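Side-chain contact in histidyl-trna synthetase (Thermus thermophilus, PDB 1H4V), which joins L-histidine to tRNA(His) at the expense of ATP, forming AMP and diphosphate, and works as a class II homodimer: residues Glu149-Lys152 and Glu153-Leu156. Residues are numbered along the deposited sequence; the frame is centred on the assembly and turned at random.
Sequences ECLK and ELGL
The side chain of E153 runs back along the last turn of helix 137-153 to meet that of E149, one turn earlier. Its CG, anti to the carbonyl carbon (chi1 -68°), lies beside the E149 carbonyl oxygen that also takes the E153 N-H, with N to O 2.8 Å. Both chains bend at chi2, and OE1 of E149 comes to 2.9 Å from OE1 of E153, the carboxylate planes 76° apart; like charges with no bond between them. K29 forms a weak, long ion pair with E153, and P353 of the second subunit packs on both glutamates. Replacing E149 with an alanine would keep the carbonyl beside CG but is likely to leave the E153 carboxylate without the group it lies against, freer to turn. At the helix end G155, with positive phi, closes a Schellman motif: its N binds K152 O at 2.9 Å, while L156 N makes a weak bond back to L151 O. L156 packs CD1 loosely against CD2 of L151 at 4.3 Å and touches helix 309-318 of the catalytic domain. K152, bent at chi2 and chi4, sends NZ weakly to L156 O, 3.4 Å away. So close a glutamate pair is likely to raise the proton affinity of one carboxylate, though K29 may offset part of this, whereas the turn is closed mainly by backbone hydrogen bonds.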
ATOM      1  N   GLU A 149      18.797   6.950 -10.709  1.00 21.99           N
ATOM      2  CA  GLU A 149      18.930   5.495 -10.626  1.00 23.38           C
ATOM      3  C   GLU A 149      17.597   4.742 -10.585  1.00 22.66           C
ATOM      4  O   GLU A 149      17.431   3.749 -11.289  1.00 22.49           O
ATOM      5  CB  GLU A 149      19.758   5.107  -9.399  1.00 27.62           C
ATOM      6  CG  GLU A 149      21.191   4.721  -9.715  1.00 41.16           C
ATOM      7  CD  GLU A 149      21.294   3.407 -10.485  1.00 49.79           C
ATOM      8  OE1 GLU A 149      21.017   2.336  -9.894  1.00 52.56           O
ATOM      9  OE2 GLU A 149      21.650   3.447 -11.686  1.00 52.50           O
ATOM     10  N   CYS A 150      16.660   5.185  -9.750  1.00 21.44           N
ATOM     11  CA  CYS A 150      15.365   4.519  -9.679  1.00 23.15           C
ATOM     12  C   CYS A 150      14.805   4.391 -11.084  1.00 23.65           C
ATOM     13  O   CYS A 150      14.348   3.321 -11.487  1.00 25.11           O
ATOM     14  CB  CYS A 150      14.360   5.322  -8.846  1.00 24.12           C
ATOM     15  SG  CYS A 150      14.609   5.335  -7.068  1.00 32.22           S
ATOM     16  N   LEU A 151      14.853   5.494 -11.825  1.00 22.53           N
ATOM     17  CA  LEU A 151      14.326   5.541 -13.182  1.00 23.35           C
ATOM     18  C   LEU A 151      15.136   4.720 -14.176  1.00 22.95           C
ATOM     19  O   LEU A 151      14.572   4.062 -15.046  1.00 23.49           O
ATOM     20  CB  LEU A 151      14.240   6.992 -13.660  1.00 21.03           C
ATOM     21  CG  LEU A 151      13.459   7.963 -12.769  1.00 23.03           C
ATOM     22  CD1 LEU A 151      13.603   9.382 -13.321  1.00 21.63           C
ATOM     23  CD2 LEU A 151      11.998   7.550 -12.704  1.00 22.90           C
ATOM     24  N   LYS A 152      16.457   4.766 -14.049  1.00 23.00           N
ATOM     25  CA  LYS A 152      17.324   4.015 -14.945  1.00 25.05           C
ATOM     26  C   LYS A 152      17.122   2.520 -14.733  1.00 25.44           C
ATOM     27  O   LYS A 152      17.078   1.761 -15.690  1.00 24.92           O
ATOM     28  CB  LYS A 152      18.791   4.375 -14.691  1.00 28.67           C
ATOM     29  CG  LYS A 152      19.614   4.565 -15.951  1.00 33.50           C
ATOM     30  CD  LYS A 152      19.277   5.884 -16.625  1.00 40.63           C
ATOM     31  CE  LYS A 152      20.030   6.059 -17.940  1.00 44.43           C
ATOM     32  NZ  LYS A 152      19.581   5.092 -18.985  1.00 46.70           N
ATOM     33  N   GLU A 153      16.991   2.104 -13.473  1.00 26.44           N
ATOM     34  CA  GLU A 153      16.793   0.695 -13.141  1.00 26.67           C
ATOM     35  C   GLU A 153      15.475   0.168 -13.686  1.00 27.45           C
ATOM     36  O   GLU A 153      15.328  -1.034 -13.901  1.00 28.20           O
ATOM     37  CB  GLU A 153      16.830   0.489 -11.629  1.00 26.02           C
ATOM     38  CG  GLU A 153      18.194   0.729 -11.004  1.00 35.53           C
ATOM     39  CD  GLU A 153      19.159  -0.435 -11.194  1.00 40.11           C
ATOM     40  OE1 GLU A 153      20.385  -0.206 -11.077  1.00 44.70           O
ATOM     41  OE2 GLU A 153      18.700  -1.574 -11.443  1.00 37.19           O
ATOM     42  N   LEU A 154      14.515   1.068 -13.900  1.00 26.25           N
ATOM     43  CA  LEU A 154      13.216   0.683 -14.433  1.00 25.44           C
ATOM     44  C   LEU A 154      13.317   0.409 -15.925  1.00 25.58           C
ATOM     45  O   LEU A 154      12.377  -0.100 -16.529  1.00 25.88           O
ATOM     46  CB  LEU A 154      12.181   1.785 -14.186  1.00 25.88           C
ATOM     47  CG  LEU A 154      11.775   2.022 -12.733  1.00 24.74           C
ATOM     48  CD1 LEU A 154      10.886   3.233 -12.655  1.00 29.11           C
ATOM     49  CD2 LEU A 154      11.069   0.800 -12.187  1.00 22.81           C
ATOM     50  N   GLY A 155      14.455   0.763 -16.517  1.00 25.32           N
ATOM     51  CA  GLY A 155      14.650   0.536 -17.935  1.00 26.42           C
ATOM     52  C   GLY A 155      14.491   1.780 -18.789  1.00 28.84           C
ATOM     53  O   GLY A 155      14.732   1.747 -19.997  1.00 30.41           O
ATOM     54  N   LEU A 156      14.079   2.882 -18.177  1.00 28.94           N
ATOM     55  CA  LEU A 156      13.908   4.115 -18.920  1.00 29.71           C
ATOM     56  C   LEU A 156      15.255   4.649 -19.389  1.00 32.01           C
ATOM     57  O   LEU A 156      16.255   4.544 -18.678  1.00 32.75           O
ATOM     58  CB  LEU A 156      13.215   5.162 -18.045  1.00 28.17           C
ATOM     59  CG  LEU A 156      11.752   4.892 -17.675  1.00 28.93           C
ATOM     60  CD1 LEU A 156      11.266   5.911 -16.653  1.00 23.04           C
ATOM     61  CD2 LEU A 156      10.896   4.940 -18.942  1.00 28.20           C
TER